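Local structure of putative polyketide synthase (Streptomyces coelicolor, 1U0M) at residues A[303-308]-A[314-319]; A[307-312]-A[321-326]. The protein catalyses the iterative condensation of five malonyl-CoA units into a pentaketide and its cyclisation to 1,3,6,8-tetrahydroxynaphthalene, a precursor in melanin biosynthesis. All blocks are in the same frame, centred on the assembly; numbering follows the deposited sequence.

Overall arrangement
Both contacts join the end of helix 300-308 to helix 315-326, contact 2 also using the turn after it, in the C-terminal half of the thiolase fold. Their centres lie about 4 Å apart and they share T307 and E308. Contact 1 is buried: the side chain of V316 is about 7 Å from that of C146, the probable active-site nucleophile. Contact 2 is the more peripheral ion network. D319 links the two, bonding T305 in contact 1 and receiving R322 and R323. A probable hydrogen bond from G310 N to T305 O, 3.2 Å, ties in the turn, whose N311 touches C146 and H278, consistent with the asparagine of the Cys-His-Asn triad in chalcone synthases.

Contact 1 of 2, residues A[303-308]-A[314-319]; sequences RATLTE and SAVVLD
T305 and D319 carry the polar part of this helix-helix contact in the C-terminal half of the thiolase fold, where the short axes of 303-308 and 315-319 approach to 9.2 Å, their directions 115° apart. The hydroxyl OG1 of T305 gives a short hydrogen bond of 2.5 Å to OD1 of D319, on the lone pair turned away from OD2. The T305 and D319 side chains run alongside one another, pointing opposite ways, and the methyl CG2 of T305 also lies against this oxygen, 3.3 Å from D319 OD1. With chi1 at 180°, D319 extends its carboxylate opposite its own backbone N and across to T305. The acid is buried, but R323 meets OD1 and R322 meets OD2 in salt bridges, which would probably keep it ionised even with E308 OE1, a like charge, 5.9 Å from D319 OD1.

The apolar part is slight: L306 CD2 meets V316 CG2 at 4.0 Å, the two side chains nearly perpendicular to each other. V316 also packs on N311 and H278, so this edge of the contact faces the active-site region. The second branch of the valine, CG1, lies nearer the polar pair: T305 CG2, the methyl beside the bonded hydroxyl, is 4.4 Å from V316 CG1.

Contact 2 of 2, residues A[307-312]-A[321-326]; sequences TEYGNI and LRRLFD
R323 and E308 form the central salt bridge, with both terminal nitrogens of the guanidinium closing end-on upon one oxygen. NH2 of R323 is 2.6 Å from OE1 of E308, on the lone pair turned away from OE2, with an N-H...O angle of 153°. NH1 of R323 makes a more bent bond of 3.0 Å to the same OE1, nearly along its C-O bond. The oxygen lies close to the guanidinium plane, while the carboxylate is turned 54° from it.

Over one face of the Y309 ring sits the same R323 NH2, 3.1 Å from CE1, an off-centre cation-pi contact. At the edge of that ring comes R322 NH2, 3.0 Å from Y309 OH at an angle too poor for a hydrogen bond.

Further out, D319 positions both arginines, OD1 on R323 NE and OD2 on R322 NH2, while D326 pairs weakly with R322 NH1. Replacing E308 by an alanine would probably leave the outer end of R323 without its carboxylate and freer to turn over Y309.

Two arginine end groups thus lie close together beside the Y309 ring, their charges probably balanced chiefly by the carboxylates of E308 and D319.

Contact 1 of 2, residues A[303-308]-A[314-319]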
ATOM      1  N   ARG A 303       5.056  25.842   4.604  1.00 55.50           N
ATOM      2  CA  ARG A 303       4.046  26.869   4.423  1.00 54.81           C
ATOM      3  C   ARG A 303       4.070  27.441   3.008  1.00 52.24           C
ATOM      4  O   ARG A 303       3.047  27.903   2.504  1.00 54.06           O
ATOM      5  CB  ARG A 303       4.237  27.985   5.457  1.00 57.46           C
ATOM      6  CG  ARG A 303       3.017  28.885   5.609  1.00 62.57           C
ATOM      7  CD  ARG A 303       3.088  29.799   6.835  1.00 67.52           C
ATOM      8  NE  ARG A 303       3.107  29.060   8.098  1.00 71.32           N
ATOM      9  CZ  ARG A 303       4.205  28.564   8.663  1.00 73.67           C
ATOM     10  NH1 ARG A 303       5.386  28.731   8.081  1.00 74.54           N
ATOM     11  NH2 ARG A 303       4.120  27.894   9.808  1.00 75.01           N
ATOM     12  N   ALA A 304       5.231  27.401   2.365  1.00 49.26           N
ATOM     13  CA  ALA A 304       5.367  27.910   1.004  1.00 46.07           C
ATOM     14  C   ALA A 304       4.641  27.005   0.004  1.00 45.80           C
ATOM     15  O   ALA A 304       4.032  27.482  -0.959  1.00 44.19           O
ATOM     16  CB  ALA A 304       6.839  28.013   0.634  1.00 47.21           C
ATOM     17  N   THR A 305       4.711  25.695   0.227  1.00 44.87           N
ATOM     18  CA  THR A 305       4.048  24.739  -0.660  1.00 42.52           C
ATOM     19  C   THR A 305       2.541  24.916  -0.544  1.00 42.66           C
ATOM     20  O   THR A 305       1.819  24.934  -1.543  1.00 44.26           O
ATOM     21  CB  THR A 305       4.386  23.278  -0.277  1.00 41.69           C
ATOM     22  OG1 THR A 305       5.800  23.081  -0.357  1.00 43.21           O
ATOM     23  CG2 THR A 305       3.685  22.291  -1.211  1.00 39.80           C
ATOM     24  N   LEU A 306       2.067  25.061   0.686  1.00 42.38           N
ATOM     25  CA  LEU A 306       0.640  25.202   0.928  1.00 42.19           C
ATOM     26  C   LEU A 306       0.088  26.519   0.374  1.00 41.68           C
ATOM     27  O   LEU A 306      -1.032  26.566  -0.138  1.00 41.35           O
ATOM     28  CB  LEU A 306       0.364  25.079   2.434  1.00 42.55           C
ATOM     29  CG  LEU A 306       1.025  23.891   3.155  1.00 42.99           C
ATOM     30  CD1 LEU A 306       0.665  23.928   4.638  1.00 44.05           C
ATOM     31  CD2 LEU A 306       0.579  22.576   2.542  1.00 42.92           C
ATOM     32  N   THR A 307       0.891  27.578   0.464  1.00 40.02           N
ATOM     33  CA  THR A 307       0.491  28.897  -0.010  1.00 38.29           C
ATOM     34  C   THR A 307       0.348  28.950  -1.526  1.00 37.70           C
ATOM     35  O   THR A 307      -0.561  29.609  -2.051  1.00 37.10           O
ATOM     36  CB  THR A 307       1.513  29.984   0.436  1.00 39.27           C
ATOM     37  OG1 THR A 307       1.570  30.026   1.867  1.00 42.73           O
ATOM     38  CG2 THR A 307       1.097  31.348  -0.063  1.00 36.87           C
ATOM     39  N   GLU A 308       1.235  28.242  -2.218  1.00 36.37           N
ATOM     40  CA  GLU A 308       1.244  28.215  -3.678  1.00 39.35           C
ATOM     41  C   GLU A 308       0.580  26.992  -4.332  1.00 39.45           C
ATOM     42  O   GLU A 308       0.064  27.080  -5.448  1.00 42.67           O
ATOM     43  CB  GLU A 308       2.693  28.336  -4.183  1.00 39.10           C
ATOM     44  CG  GLU A 308       2.828  28.185  -5.686  1.00 42.88           C
ATOM     45  CD  GLU A 308       4.260  28.300  -6.197  1.00 43.52           C
ATOM     46  OE1 GLU A 308       5.178  27.696  -5.596  1.00 42.13           O
ATOM     47  OE2 GLU A 308       4.454  28.983  -7.224  1.00 43.65           O
ATOM     48  N   SER A 314       0.666  13.626   0.251  1.00 33.47           N
ATOM     49  CA  SER A 314       1.977  13.004   0.353  1.00 33.89           C
ATOM     50  C   SER A 314       3.103  13.778  -0.321  1.00 35.96           C
ATOM     51  O   SER A 314       4.261  13.657   0.071  1.00 37.29           O
ATOM     52  CB  SER A 314       1.924  11.576  -0.209  1.00 34.70           C
ATOM     53  OG  SER A 314       1.666  11.558  -1.609  1.00 32.85           O
ATOM     54  N   ALA A 315       2.767  14.593  -1.314  1.00 36.19           N
ATOM     55  CA  ALA A 315       3.779  15.341  -2.042  1.00 36.13           C
ATOM     56  C   ALA A 315       4.289  16.603  -1.349  1.00 38.69           C
ATOM     57  O   ALA A 315       5.270  17.187  -1.800  1.00 40.36           O
ATOM     58  CB  ALA A 315       3.258  15.688  -3.426  1.00 34.99           C
ATOM     59  N   VAL A 316       3.648  17.031  -0.263  1.00 38.34           N
ATOM     60  CA  VAL A 316       4.092  18.245   0.424  1.00 38.47           C
ATOM     61  C   VAL A 316       5.542  18.195   0.918  1.00 42.29           C
ATOM     62  O   VAL A 316       6.336  19.071   0.569  1.00 42.89           O
ATOM     63  CB  VAL A 316       3.186  18.596   1.627  1.00 37.90           C
ATOM     64  CG1 VAL A 316       3.800  19.741   2.415  1.00 36.06           C
ATOM     65  CG2 VAL A 316       1.799  18.998   1.141  1.00 35.26           C
ATOM     66  N   VAL A 317       5.891  17.193   1.727  1.00 42.38           N
ATOM     67  CA  VAL A 317       7.262  17.100   2.237  1.00 45.00           C
ATOM     68  C   VAL A 317       8.267  17.262   1.118  1.00 45.82           C
ATOM     69  O   VAL A 317       9.190  18.065   1.215  1.00 48.48           O
ATOM     70  CB  VAL A 317       7.574  15.745   2.929  1.00 42.11           C
ATOM     71  CG1 VAL A 317       7.047  15.740   4.333  1.00 40.65           C
ATOM     72  CG2 VAL A 317       6.993  14.608   2.135  1.00 41.61           C
ATOM     73  N   LEU A 318       8.067  16.494   0.054  1.00 46.80           N
ATOM     74  CA  LEU A 318       8.952  16.508  -1.096  1.00 46.87           C
ATOM     75  C   LEU A 318       9.098  17.878  -1.742  1.00 48.58           C
ATOM     76  O   LEU A 318      10.200  18.269  -2.133  1.00 49.02           O
ATOM     77  CB  LEU A 318       8.469  15.489  -2.130  1.00 45.51           C
ATOM     78  CG  LEU A 318       8.939  14.041  -1.928  1.00 46.27           C
ATOM     79  CD1 LEU A 318       8.736  13.617  -0.485  1.00 45.81           C
ATOM     80  CD2 LEU A 318       8.189  13.117  -2.879  1.00 42.62           C
ATOM     81  N   ASP A 319       7.994  18.607  -1.856  1.00 49.17           N
ATOM     82  CA  ASP A 319       8.037  19.927  -2.465  1.00 49.04           C
ATOM     83  C   ASP A 319       8.688  20.942  -1.530  1.00 50.77           C
ATOM     84  O   ASP A 319       9.305  21.902  -1.985  1.00 50.49           O
ATOM     85  CB  ASP A 319       6.631  20.380  -2.841  1.00 46.94           C
ATOM     86  CG  ASP A 319       6.617  21.748  -3.477  1.00 47.65           C
ATOM     87  OD1 ASP A 319       6.556  22.754  -2.739  1.00 42.33           O
ATOM     88  OD2 ASP A 319       6.676  21.812  -4.724  1.00 49.08           O
TER

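Contact 2 of 2, residues A[307-312]-A[321-326]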
ATOM      1  N   THR A 307       0.891  27.578   0.464  1.00 40.02           N
ATOM      2  CA  THR A 307       0.491  28.897  -0.010  1.00 38.29           C
ATOM      3  C   THR A 307       0.348  28.950  -1.526  1.00 37.70           C
ATOM      4  O   THR A 307      -0.561  29.609  -2.051  1.00 37.10           O
ATOM      5  CB  THR A 307       1.513  29.984   0.436  1.00 39.27           C
ATOM      6  OG1 THR A 307       1.570  30.026   1.867  1.00 42.73           O
ATOM      7  CG2 THR A 307       1.097  31.348  -0.063  1.00 36.87           C
ATOM      8  N   GLU A 308       1.235  28.242  -2.218  1.00 36.37           N
ATOM      9  CA  GLU A 308       1.244  28.215  -3.678  1.00 39.35           C
ATOM     10  C   GLU A 308       0.580  26.992  -4.332  1.00 39.45           C
ATOM     11  O   GLU A 308       0.064  27.080  -5.448  1.00 42.67           O
ATOM     12  CB  GLU A 308       2.693  28.336  -4.183  1.00 39.10           C
ATOM     13  CG  GLU A 308       2.828  28.185  -5.686  1.00 42.88           C
ATOM     14  CD  GLU A 308       4.260  28.300  -6.197  1.00 43.52           C
ATOM     15  OE1 GLU A 308       5.178  27.696  -5.596  1.00 42.13           O
ATOM     16  OE2 GLU A 308       4.454  28.983  -7.224  1.00 43.65           O
ATOM     17  N   TYR A 309       0.582  25.857  -3.649  1.00 37.84           N
ATOM     18  CA  TYR A 309       0.011  24.645  -4.220  1.00 38.05           C
ATOM     19  C   TYR A 309      -1.188  24.134  -3.436  1.00 38.24           C
ATOM     20  O   TYR A 309      -2.046  23.433  -3.972  1.00 39.68           O
ATOM     21  CB  TYR A 309       1.089  23.549  -4.277  1.00 39.42           C
ATOM     22  CG  TYR A 309       2.257  23.855  -5.199  1.00 39.05           C
ATOM     23  CD1 TYR A 309       3.472  23.178  -5.066  1.00 41.03           C
ATOM     24  CD2 TYR A 309       2.142  24.801  -6.217  1.00 41.10           C
ATOM     25  CE1 TYR A 309       4.544  23.436  -5.927  1.00 40.38           C
ATOM     26  CE2 TYR A 309       3.200  25.068  -7.083  1.00 38.79           C
ATOM     27  CZ  TYR A 309       4.396  24.384  -6.934  1.00 41.25           C
ATOM     28  OH  TYR A 309       5.437  24.642  -7.797  1.00 41.19           O
ATOM     29  N   GLY A 310      -1.247  24.495  -2.163  1.00 37.61           N
ATOM     30  CA  GLY A 310      -2.328  24.028  -1.323  1.00 34.72           C
ATOM     31  C   GLY A 310      -1.839  22.736  -0.717  1.00 33.92           C
ATOM     32  O   GLY A 310      -0.648  22.435  -0.768  1.00 32.74           O
ATOM     33  N   ASN A 311      -2.742  21.960  -0.139  1.00 33.33           N
ATOM     34  CA  ASN A 311      -2.336  20.701   0.445  1.00 32.60           C
ATOM     35  C   ASN A 311      -2.345  19.638  -0.640  1.00 33.84           C
ATOM     36  O   ASN A 311      -3.408  19.197  -1.087  1.00 32.58           O
ATOM     37  CB  ASN A 311      -3.286  20.293   1.558  1.00 31.48           C
ATOM     38  CG  ASN A 311      -2.737  19.169   2.377  1.00 32.42           C
ATOM     39  OD1 ASN A 311      -2.060  18.272   1.849  1.00 36.09           O
ATOM     40  ND2 ASN A 311      -3.018  19.192   3.679  1.00 28.75           N
ATOM     41  N   ILE A 312      -1.154  19.230  -1.060  1.00 34.83           N
ATOM     42  CA  ILE A 312      -1.023  18.230  -2.093  1.00 32.88           C
ATOM     43  C   ILE A 312      -0.638  16.881  -1.490  1.00 34.53           C
ATOM     44  O   ILE A 312       0.154  16.125  -2.063  1.00 36.18           O
ATOM     45  CB  ILE A 312       0.004  18.673  -3.141  1.00 32.37           C
ATOM     46  CG1 ILE A 312       1.372  18.904  -2.496  1.00 35.42           C
ATOM     47  CG2 ILE A 312      -0.433  19.976  -3.745  1.00 34.36           C
ATOM     48  CD1 ILE A 312       2.437  19.263  -3.485  1.00 29.21           C
ATOM     49  N   LEU A 321      11.116  20.265   0.498  1.00 59.53           N
ATOM     50  CA  LEU A 321      12.533  20.009   0.287  1.00 60.03           C
ATOM     51  C   LEU A 321      12.947  20.676  -1.005  1.00 60.26           C
ATOM     52  O   LEU A 321      13.921  21.421  -1.041  1.00 63.32           O
ATOM     53  CB  LEU A 321      12.815  18.516   0.169  1.00 60.07           C
ATOM     54  CG  LEU A 321      13.258  17.771   1.424  1.00 60.68           C
ATOM     55  CD1 LEU A 321      13.578  16.332   1.051  1.00 59.90           C
ATOM     56  CD2 LEU A 321      14.481  18.445   2.030  1.00 59.24           C
ATOM     57  N   ARG A 322      12.201  20.407  -2.068  1.00 59.41           N
ATOM     58  CA  ARG A 322      12.509  20.991  -3.361  1.00 59.80           C
ATOM     59  C   ARG A 322      12.722  22.501  -3.232  1.00 61.34           C
ATOM     60  O   ARG A 322      13.547  23.081  -3.938  1.00 61.82           O
ATOM     61  CB  ARG A 322      11.384  20.686  -4.360  1.00 59.19           C
ATOM     62  CG  ARG A 322      11.686  21.087  -5.801  1.00 59.38           C
ATOM     63  CD  ARG A 322      11.248  22.514  -6.077  1.00 61.69           C
ATOM     64  NE  ARG A 322       9.799  22.616  -6.237  1.00 63.54           N
ATOM     65  CZ  ARG A 322       9.084  23.696  -5.938  1.00 63.83           C
ATOM     66  NH1 ARG A 322       9.672  24.779  -5.452  1.00 65.08           N
ATOM     67  NH2 ARG A 322       7.774  23.696  -6.126  1.00 64.99           N
ATOM     68  N   ARG A 323      11.989  23.137  -2.325  1.00 61.79           N
ATOM     69  CA  ARG A 323      12.122  24.577  -2.129  1.00 63.08           C
ATOM     70  C   ARG A 323      13.329  24.910  -1.262  1.00 65.41           C
ATOM     71  O   ARG A 323      13.854  26.027  -1.308  1.00 66.18           O
ATOM     72  CB  ARG A 323      10.854  25.149  -1.494  1.00 60.55           C
ATOM     73  CG  ARG A 323       9.655  25.170  -2.423  1.00 55.90           C
ATOM     74  CD  ARG A 323       8.378  25.437  -1.654  1.00 52.50           C
ATOM     75  NE  ARG A 323       7.201  25.166  -2.470  1.00 49.93           N
ATOM     76  CZ  ARG A 323       6.638  26.045  -3.289  1.00 50.64           C
ATOM     77  NH1 ARG A 323       7.140  27.267  -3.400  1.00 48.10           N
ATOM     78  NH2 ARG A 323       5.577  25.699  -4.006  1.00 50.30           N
ATOM     79  N   LEU A 324      13.763  23.938  -0.469  1.00 67.31           N
ATOM     80  CA  LEU A 324      14.909  24.125   0.403  1.00 69.52           C
ATOM     81  C   LEU A 324      16.181  24.009  -0.424  1.00 70.71           C
ATOM     82  O   LEU A 324      17.242  24.491  -0.028  1.00 71.05           O
ATOM     83  CB  LEU A 324      14.892  23.079   1.517  1.00 69.71           C
ATOM     84  CG  LEU A 324      15.980  23.158   2.587  1.00 69.35           C
ATOM     85  CD1 LEU A 324      15.489  22.470   3.844  1.00 69.16           C
ATOM     86  CD2 LEU A 324      17.261  22.522   2.077  1.00 69.05           C
ATOM     87  N   PHE A 325      16.058  23.367  -1.580  1.00 72.12           N
ATOM     88  CA  PHE A 325      17.179  23.201  -2.492  1.00 73.54           C
ATOM     89  C   PHE A 325      17.362  24.467  -3.315  1.00 75.00           C
ATOM     90  O   PHE A 325      18.481  24.951  -3.471  1.00 76.47           O
ATOM     91  CB  PHE A 325      16.938  22.024  -3.443  1.00 72.87           C
ATOM     92  CG  PHE A 325      17.326  20.691  -2.878  1.00 71.76           C
ATOM     93  CD1 PHE A 325      16.764  20.230  -1.693  1.00 71.67           C
ATOM     94  CD2 PHE A 325      18.248  19.886  -3.537  1.00 71.57           C
ATOM     95  CE1 PHE A 325      17.113  18.990  -1.175  1.00 71.73           C
ATOM     96  CE2 PHE A 325      18.605  18.643  -3.028  1.00 71.43           C
ATOM     97  CZ  PHE A 325      18.037  18.193  -1.845  1.00 72.20           C
ATOM     98  N   ASP A 326      16.261  24.998  -3.845  1.00 76.39           N
ATOM     99  CA  ASP A 326      16.321  26.206  -4.665  1.00 77.80           C
ATOM    100  C   ASP A 326      16.920  27.384  -3.914  1.00 77.99           C
ATOM    101  O   ASP A 326      17.668  28.176  -4.487  1.00 78.37           O
ATOM    102  CB  ASP A 326      14.933  26.571  -5.185  1.00 78.77           C
ATOM    103  CG  ASP A 326      14.303  25.450  -5.982  1.00 80.28           C
ATOM    104  OD1 ASP A 326      14.997  24.854  -6.837  1.00 80.23           O
ATOM    105  OD2 ASP A 326      13.107  25.170  -5.755  1.00 81.31           O
TER